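Local coordinates for flagellar basal body rod modification protein (Helicobacter pylori 26695, PDB 4ZZF), which is probably required for assembly of the flagellar hook, perhaps as a scaffolding protein, and is represented here by a fragment that includes its Ig-like domain, at residues 36-44 and 56-64; 107-115 and 124-132. All coordinates share one frame; numbering follows the deposited sequence.

Contact 1 of 2, residues 36-44 and 56-64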
loop_
_atom_site.group_PDB
_atom_site.type_symbol
_atom_site.label_atom_id
_atom_site.label_comp_id
_atom_site.label_asym_id
_atom_site.label_seq_id
_atom_site.Cartn_x
_atom_site.Cartn_y
_atom_site.Cartn_z
ATOM N N ASP A 36 -6.888 29.437 -3.856
ATOM C CA ASP A 36 -6.639 30.578 -4.717
ATOM C C ASP A 36 -7.763 31.585 -4.505
ATOM O O ASP A 36 -8.877 31.335 -4.920
ATOM C CB ASP A 36 -6.559 30.152 -6.179
ATOM C CG ASP A 36 -6.243 31.323 -7.127
ATOM O OD1 ASP A 36 -6.328 32.512 -6.713
ATOM O OD2 ASP A 36 -5.918 31.048 -8.308
ATOM N N ALA A 37 -7.457 32.726 -3.895
ATOM C CA ALA A 37 -8.485 33.690 -3.507
ATOM C C ALA A 37 -9.003 34.555 -4.671
ATOM O O ALA A 37 -9.896 35.397 -4.475
ATOM C CB ALA A 37 -7.965 34.591 -2.387
ATOM N N SER A 38 -8.451 34.369 -5.871
ATOM C CA SER A 38 -8.989 35.061 -7.046
ATOM C C SER A 38 -10.121 34.241 -7.687
ATOM O O SER A 38 -10.810 34.708 -8.590
ATOM C CB SER A 38 -7.884 35.322 -8.067
ATOM O OG SER A 38 -7.497 34.105 -8.656
ATOM N N LYS A 39 -10.302 33.012 -7.206
ATOM C CA LYS A 39 -11.274 32.091 -7.771
ATOM C C LYS A 39 -12.536 32.091 -6.909
ATOM O O LYS A 39 -12.661 31.307 -5.969
ATOM C CB LYS A 39 -10.668 30.682 -7.889
ATOM C CG LYS A 39 -9.601 30.563 -8.987
ATOM C CD LYS A 39 -8.830 29.233 -8.960
ATOM C CE LYS A 39 -9.676 28.050 -9.412
ATOM N NZ LYS A 39 -10.205 28.222 -10.794
ATOM N N GLY A 40 -13.464 32.986 -7.239
ATOM C CA GLY A 40 -14.642 33.212 -6.425
ATOM C C GLY A 40 -14.285 33.836 -5.090
ATOM O O GLY A 40 -13.226 34.445 -4.953
ATOM N N VAL A 41 -15.166 33.668 -4.103
ATOM C CA VAL A 41 -14.923 34.159 -2.751
ATOM C C VAL A 41 -14.885 32.989 -1.747
ATOM O O VAL A 41 -15.928 32.505 -1.333
ATOM C CB VAL A 41 -16.009 35.186 -2.345
ATOM C CG1 VAL A 41 -15.746 35.748 -0.939
ATOM C CG2 VAL A 41 -16.085 36.317 -3.395
ATOM N N PRO A 42 -13.678 32.525 -1.367
ATOM C CA PRO A 42 -13.578 31.345 -0.500
ATOM C C PRO A 42 -13.929 31.673 0.943
ATOM O O PRO A 42 -13.557 32.725 1.455
ATOM C CB PRO A 42 -12.109 30.944 -0.615
ATOM C CG PRO A 42 -11.400 32.259 -0.811
ATOM C CD PRO A 42 -12.349 33.075 -1.689
ATOM N N ALA A 43 -14.629 30.770 1.606
ATOM C CA ALA A 43 -15.050 31.036 2.960
ATOM C C ALA A 43 -15.394 29.752 3.698
ATOM O O ALA A 43 -15.754 28.750 3.084
ATOM C CB ALA A 43 -16.250 31.981 2.950
ATOM N N ILE A 44 -15.280 29.808 5.019
ATOM C CA ILE A 44 -15.822 28.795 5.931
ATOM C C ILE A 44 -17.256 29.119 6.352
ATOM O O ILE A 44 -17.562 30.269 6.690
ATOM C CB ILE A 44 -14.968 28.701 7.207
ATOM C CG1 ILE A 44 -13.542 28.283 6.870
ATOM C CG2 ILE A 44 -15.610 27.771 8.228
ATOM C CD1 ILE A 44 -12.563 28.499 8.019
ATOM N N THR A 56 -19.856 33.075 9.174
ATOM C CA THR A 56 -19.063 32.928 7.968
ATOM C C THR A 56 -17.706 33.527 8.243
ATOM O O THR A 56 -17.602 34.642 8.759
ATOM C CB THR A 56 -19.711 33.614 6.738
ATOM O OG1 THR A 56 -20.960 32.989 6.452
ATOM C CG2 THR A 56 -18.828 33.465 5.519
ATOM N N ILE A 57 -16.668 32.764 7.928
ATOM C CA ILE A 57 -15.301 33.223 8.057
ATOM C C ILE A 57 -14.642 33.232 6.683
ATOM O O ILE A 57 -14.512 32.176 6.057
ATOM C CB ILE A 57 -14.504 32.323 9.003
ATOM C CG1 ILE A 57 -15.230 32.187 10.343
ATOM C CG2 ILE A 57 -13.086 32.837 9.190
ATOM C CD1 ILE A 57 -14.505 31.295 11.304
ATOM N N PRO A 58 -14.230 34.421 6.203
ATOM C CA PRO A 58 -13.589 34.546 4.884
ATOM C C PRO A 58 -12.224 33.852 4.805
ATOM O O PRO A 58 -11.417 33.966 5.727
ATOM C CB PRO A 58 -13.435 36.070 4.710
ATOM C CG PRO A 58 -13.441 36.620 6.099
ATOM C CD PRO A 58 -14.387 35.725 6.869
ATOM N N LEU A 59 -11.968 33.157 3.704
ATOM C CA LEU A 59 -10.707 32.436 3.528
ATOM C C LEU A 59 -9.688 33.201 2.680
ATOM O O LEU A 59 -8.542 32.758 2.518
ATOM C CB LEU A 59 -10.975 31.066 2.908
ATOM C CG LEU A 59 -11.482 30.009 3.884
ATOM C CD1 LEU A 59 -11.717 28.704 3.172
ATOM C CD2 LEU A 59 -10.473 29.807 5.010
ATOM N N LYS A 60 -10.125 34.339 2.149
ATOM C CA LYS A 60 -9.278 35.295 1.414
ATOM C C LYS A 60 -7.809 35.330 1.865
ATOM O O LYS A 60 -6.882 35.206 1.057
ATOM C CB LYS A 60 -9.897 36.696 1.566
ATOM C CG LYS A 60 -9.333 37.794 0.718
ATOM C CD LYS A 60 -10.278 39.004 0.784
ATOM C CE LYS A 60 -9.536 40.310 0.512
ATOM N NZ LYS A 60 -10.433 41.497 0.628
ATOM N N ASP A 61 -7.605 35.481 3.169
ATOM C CA ASP A 61 -6.263 35.686 3.709
ATOM C C ASP A 61 -5.411 34.430 3.674
ATOM O O ASP A 61 -4.212 34.495 3.924
ATOM C CB ASP A 61 -6.334 36.211 5.151
ATOM C CG ASP A 61 -6.881 37.631 5.227
ATOM O OD1 ASP A 61 -6.557 38.446 4.330
ATOM O OD2 ASP A 61 -7.642 37.930 6.175
ATOM N N TYR A 62 -6.016 33.290 3.363
ATOM C CA TYR A 62 -5.266 32.041 3.391
ATOM C C TYR A 62 -4.829 31.663 1.998
ATOM O O TYR A 62 -4.472 30.508 1.731
ATOM C CB TYR A 62 -6.101 30.928 4.038
ATOM C CG TYR A 62 -6.344 31.183 5.506
ATOM C CD1 TYR A 62 -7.395 31.991 5.923
ATOM C CD2 TYR A 62 -5.498 30.651 6.475
ATOM C CE1 TYR A 62 -7.617 32.252 7.264
ATOM C CE2 TYR A 62 -5.708 30.899 7.822
ATOM C CZ TYR A 62 -6.771 31.700 8.211
ATOM O OH TYR A 62 -6.997 31.957 9.544
ATOM N N ASN A 63 -4.859 32.652 1.109
ATOM C CA ASN A 63 -4.429 32.459 -0.268
ATOM C C ASN A 63 -3.079 31.780 -0.310
ATOM O O ASN A 63 -2.172 32.162 0.415
ATOM C CB ASN A 63 -4.375 33.798 -1.019
ATOM C CG ASN A 63 -3.949 33.630 -2.457
ATOM O OD1 ASN A 63 -4.719 33.147 -3.295
ATOM N ND2 ASN A 63 -2.711 33.995 -2.751
ATOM N N GLY A 64 -2.959 30.729 -1.113
ATOM C CA GLY A 64 -1.689 30.035 -1.240
ATOM C C GLY A 64 -1.461 28.820 -0.349
ATOM O O GLY A 64 -0.536 28.042 -0.595
#
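Ile44 and Ile57 form an antiparallel hydrogen-bonded pair, Ile44 N reaching Ile57 O at 2.7 Å and Ile57 N returning to Ile44 O at 2.9 Å. Ala43 and Pro58 follow as the non-hydrogen-bonded pair, and Leu59 N then bonds to Pro42 O at 2.8 Å, approaching from 41° above the carbonyl plane. Beyond this point both chains leave the ladder, and a side chain takes over the pairing: Asn63 OD1 accepts from Ala37 N at 2.8 Å, nearly straight at 175° and on a lone pair in the carbonyl plane. Its CG stands anti to the backbone N (chi1 -179°), which carries the amide across to Ala37. Asp36 OD1 turns back on its own segment, taking Ser38 N and Ser38 OG from the same face of the carboxylate in an Asx turn. Leu59 fills the middle, with CB against Pro42 CB at 3.7 Å and CD2 against Ile44 CD1 at 3.9 Å, the leucine and isoleucine crossing at about a right angle. Phe71 packs on both. The open ends of this Ig-like-domain hairpin are thus held by directional bonds, strand pairing giving way to a side-chain amide bond, over a buried apolar centre.

Contact 2 of 2, residues 107-115 and 124-132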
loop_
_atom_site.group_PDB
_atom_site.type_symbol
_atom_site.label_atom_id
_atom_site.label_comp_id
_atom_site.label_asym_id
_atom_site.label_seq_id
_atom_site.Cartn_x
_atom_site.Cartn_y
_atom_site.Cartn_z
ATOM N N ARG A 107 -14.613 20.114 4.750
ATOM C CA ARG A 107 -15.400 20.109 5.977
ATOM C C ARG A 107 -14.559 19.462 7.041
ATOM O O ARG A 107 -13.591 18.754 6.730
ATOM C CB ARG A 107 -16.709 19.327 5.807
ATOM C CG ARG A 107 -16.465 17.865 5.423
ATOM C CD ARG A 107 -17.643 16.972 5.763
ATOM N NE ARG A 107 -17.472 15.595 5.299
ATOM C CZ ARG A 107 -17.216 14.554 6.091
ATOM N NH1 ARG A 107 -17.084 14.724 7.401
ATOM N NH2 ARG A 107 -17.088 13.339 5.571
ATOM N N ILE A 108 -14.923 19.709 8.291
ATOM C CA ILE A 108 -14.341 18.995 9.412
ATOM C C ILE A 108 -14.543 17.482 9.264
ATOM O O ILE A 108 -15.615 17.030 8.860
ATOM C CB ILE A 108 -14.967 19.477 10.732
ATOM C CG1 ILE A 108 -14.360 20.816 11.131
ATOM C CG2 ILE A 108 -14.750 18.469 11.862
ATOM C CD1 ILE A 108 -14.704 21.206 12.554
ATOM N N GLY A 109 -13.526 16.692 9.594
ATOM C CA GLY A 109 -13.702 15.243 9.622
ATOM C C GLY A 109 -13.394 14.534 8.311
ATOM O O GLY A 109 -13.866 13.425 8.068
ATOM N N ARG A 110 -12.601 15.177 7.457
ATOM C CA ARG A 110 -12.072 14.522 6.269
ATOM C C ARG A 110 -10.673 15.047 6.006
ATOM O O ARG A 110 -10.331 16.148 6.415
ATOM C CB ARG A 110 -12.974 14.759 5.048
ATOM C CG ARG A 110 -13.033 16.235 4.593
ATOM C CD ARG A 110 -13.723 16.385 3.233
ATOM N NE ARG A 110 -12.981 15.738 2.153
ATOM C CZ ARG A 110 -11.976 16.315 1.495
ATOM N NH1 ARG A 110 -11.589 17.542 1.817
ATOM N NH2 ARG A 110 -11.340 15.667 0.532
ATOM N N GLY A 111 -9.861 14.264 5.318
ATOM C CA GLY A 111 -8.537 14.723 4.962
ATOM C C GLY A 111 -7.553 13.586 4.897
ATOM O O GLY A 111 -7.904 12.411 5.103
ATOM N N GLU A 112 -6.307 13.937 4.613
ATOM C CA GLU A 112 -5.277 12.931 4.508
ATOM C C GLU A 112 -5.050 12.248 5.844
ATOM O O GLU A 112 -5.003 12.898 6.887
ATOM C CB GLU A 112 -3.978 13.537 4.008
ATOM C CG GLU A 112 -2.923 12.483 3.724
ATOM C CD GLU A 112 -1.667 13.060 3.085
ATOM O OE1 GLU A 112 -1.277 14.197 3.440
ATOM O OE2 GLU A 112 -1.078 12.366 2.230
ATOM N N VAL A 113 -4.922 10.930 5.811
ATOM C CA VAL A 113 -4.539 10.205 7.005
ATOM C C VAL A 113 -3.040 10.258 7.177
ATOM O O VAL A 113 -2.300 9.677 6.389
ATOM C CB VAL A 113 -4.993 8.755 6.956
ATOM C CG1 VAL A 113 -4.569 8.041 8.238
ATOM C CG2 VAL A 113 -6.506 8.698 6.743
ATOM N N GLU A 114 -2.586 10.955 8.211
ATOM C CA GLU A 114 -1.166 11.206 8.379
ATOM C C GLU A 114 -0.457 10.103 9.158
ATOM O O GLU A 114 0.744 9.896 9.004
ATOM C CB GLU A 114 -0.957 12.548 9.071
ATOM C CG GLU A 114 -1.532 13.710 8.281
ATOM C CD GLU A 114 -1.379 15.028 9.000
ATOM O OE1 GLU A 114 -1.942 15.164 10.106
ATOM O OE2 GLU A 114 -0.690 15.921 8.461
ATOM N N SER A 115 -1.191 9.397 10.004
ATOM C CA SER A 115 -0.607 8.272 10.710
ATOM C C SER A 115 -1.727 7.430 11.264
ATOM O O SER A 115 -2.861 7.884 11.348
ATOM C CB SER A 115 0.341 8.738 11.831
ATOM O OG SER A 115 -0.361 9.081 13.007
ATOM N N MET A 124 -6.539 4.143 15.701
ATOM C CA MET A 124 -6.990 5.516 15.503
ATOM C C MET A 124 -6.336 6.121 14.261
ATOM O O MET A 124 -5.193 5.807 13.932
ATOM C CB MET A 124 -6.652 6.380 16.722
ATOM C CG MET A 124 -6.986 5.734 18.047
ATOM S SD MET A 124 -8.759 5.699 18.336
ATOM C CE MET A 124 -9.025 7.415 18.763
ATOM N N LEU A 125 -7.054 7.010 13.588
ATOM C CA LEU A 125 -6.493 7.748 12.468
ATOM C C LEU A 125 -6.060 9.138 12.903
ATOM O O LEU A 125 -6.850 9.877 13.494
ATOM C CB LEU A 125 -7.513 7.871 11.347
ATOM C CG LEU A 125 -8.150 6.611 10.793
ATOM C CD1 LEU A 125 -9.273 7.015 9.826
ATOM C CD2 LEU A 125 -7.078 5.782 10.091
ATOM N N ARG A 126 -4.826 9.515 12.604
ATOM C CA ARG A 126 -4.433 10.893 12.829
ATOM C C ARG A 126 -4.655 11.700 11.561
ATOM O O ARG A 126 -4.072 11.409 10.519
ATOM C CB ARG A 126 -2.976 11.014 13.276
ATOM C CG ARG A 126 -2.567 12.485 13.487
ATOM C CD ARG A 126 -1.055 12.691 13.494
ATOM N NE ARG A 126 -0.403 11.961 14.580
ATOM C CZ ARG A 126 -0.423 12.344 15.859
ATOM N NH1 ARG A 126 -1.076 13.461 16.213
ATOM N NH2 ARG A 126 0.199 11.610 16.788
ATOM N N MET A 127 -5.507 12.714 11.677
ATOM C CA MET A 127 -5.890 13.586 10.570
ATOM C C MET A 127 -5.760 15.038 11.001
ATOM O O MET A 127 -6.687 15.610 11.562
ATOM C CB MET A 127 -7.325 13.288 10.125
ATOM C CG MET A 127 -7.553 11.819 9.794
ATOM S SD MET A 127 -9.270 11.357 9.507
ATOM C CE MET A 127 -9.747 12.582 8.294
ATOM N N GLY A 128 -4.604 15.629 10.739
ATOM C CA GLY A 128 -4.318 16.953 11.245
ATOM C C GLY A 128 -4.305 16.878 12.759
ATOM O O GLY A 128 -3.738 15.951 13.328
ATOM N N GLU A 129 -4.953 17.835 13.409
ATOM C CA GLU A 129 -5.054 17.827 14.868
ATOM C C GLU A 129 -6.071 16.815 15.409
ATOM O O GLU A 129 -6.091 16.553 16.606
ATOM C CB GLU A 129 -5.413 19.226 15.372
ATOM C CG GLU A 129 -4.281 20.236 15.236
ATOM C CD GLU A 129 -3.091 19.883 16.110
ATOM O OE1 GLU A 129 -3.312 19.319 17.201
ATOM O OE2 GLU A 129 -1.939 20.164 15.704
ATOM N N MET A 130 -6.914 16.248 14.547
ATOM C CA MET A 130 -7.934 15.320 15.023
ATOM C C MET A 130 -7.407 13.890 15.097
ATOM O O MET A 130 -6.585 13.457 14.285
ATOM C CB MET A 130 -9.183 15.367 14.137
ATOM C CG MET A 130 -9.809 16.751 14.023
ATOM S SD MET A 130 -11.331 16.766 13.039
ATOM C CE MET A 130 -12.303 15.557 13.927
ATOM N N VAL A 131 -7.880 13.161 16.095
ATOM C CA VAL A 131 -7.574 11.755 16.208
ATOM C C VAL A 131 -8.892 11.019 16.314
ATOM O O VAL A 131 -9.658 11.234 17.252
ATOM C CB VAL A 131 -6.676 11.464 17.404
ATOM C CG1 VAL A 131 -6.448 9.958 17.542
ATOM C CG2 VAL A 131 -5.356 12.182 17.223
ATOM N N LEU A 132 -9.168 10.169 15.331
ATOM C CA LEU A 132 -10.491 9.571 15.201
ATOM C C LEU A 132 -10.422 8.057 15.080
ATOM O O LEU A 132 -9.496 7.519 14.479
ATOM C CB LEU A 132 -11.215 10.160 13.986
ATOM C CG LEU A 132 -11.477 11.668 13.989
ATOM C CD1 LEU A 132 -11.995 12.099 12.633
ATOM C CD2 LEU A 132 -12.474 12.038 15.088
#
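Arg126 O receives Glu114 N at 2.8 Å, the donor lying nearly along the C=O axis, while Arg126 N gives its own hydrogen to Ser115 O at 2.8 Å. One arginine thus faces two consecutive residues, the definition of a classic beta bulge. The glutamate side chain adds a third link: OE1 accepts from Gly128 N at 2.8 Å, the donor standing 47° above the carboxylate plane and the N-H bent to 134°. Gly128 belongs to the type II' turn from Met127 to Met130, so the carboxylate ties the 107-115 segment to the turn. Ser115 OG sits between its backbone N and carbonyl carbon (chi1 82°), where it meets Arg126 CB and, near the guanidinium edge, takes a long bond of 3.3 Å from Arg126 NE. Its stronger partner is Glu139 of the second subunit, which also forms a weak, long ion pair with Arg126.

Apolar groups occupy the other end. Met127, bent at its last torsion, brings CE to 3.4 Å from Gly111 N, at the corner where the chain turns. Met130 SD lies 4.0 Å from Ile108 CG2, these side chains crossing at about a right angle, and Val113 CG1 touches Leu125 CD2 at 3.9 Å. Arg110 takes its guanidinium to a salt bridge with Glu11. The chemistry is therefore divided: the two methionines pack against the connecting segment, whereas the bulge, the turn and the subunit boundary share a polar network in which Glu139 of the second subunit may partly offset the like charges of Arg126 and that subunit's Lys146.

Followed from the N terminus, the chain completes contact 1 before contact 2 begins, so the two loops stand in series and neither nests in nor crosses the other. Contact 1 closes the hairpin of strands 43-47 and 53-58 in the antiparallel sheet of the Ig-like domain. Strands 67-73, 86-94 and 104-107 follow; the segment 107-115 then leads out of that sheet, and contact 2 closes the hairpin of 115-119 and 122-127 and lays this connection against it and the following turn. The centres of contact 1 and contact 2 are about 22 Å apart, on opposite sides of the chain's centre. Contact 1 joins a hairpin and the loops at its open end; contact 2 joins the connection between two sheets to the second.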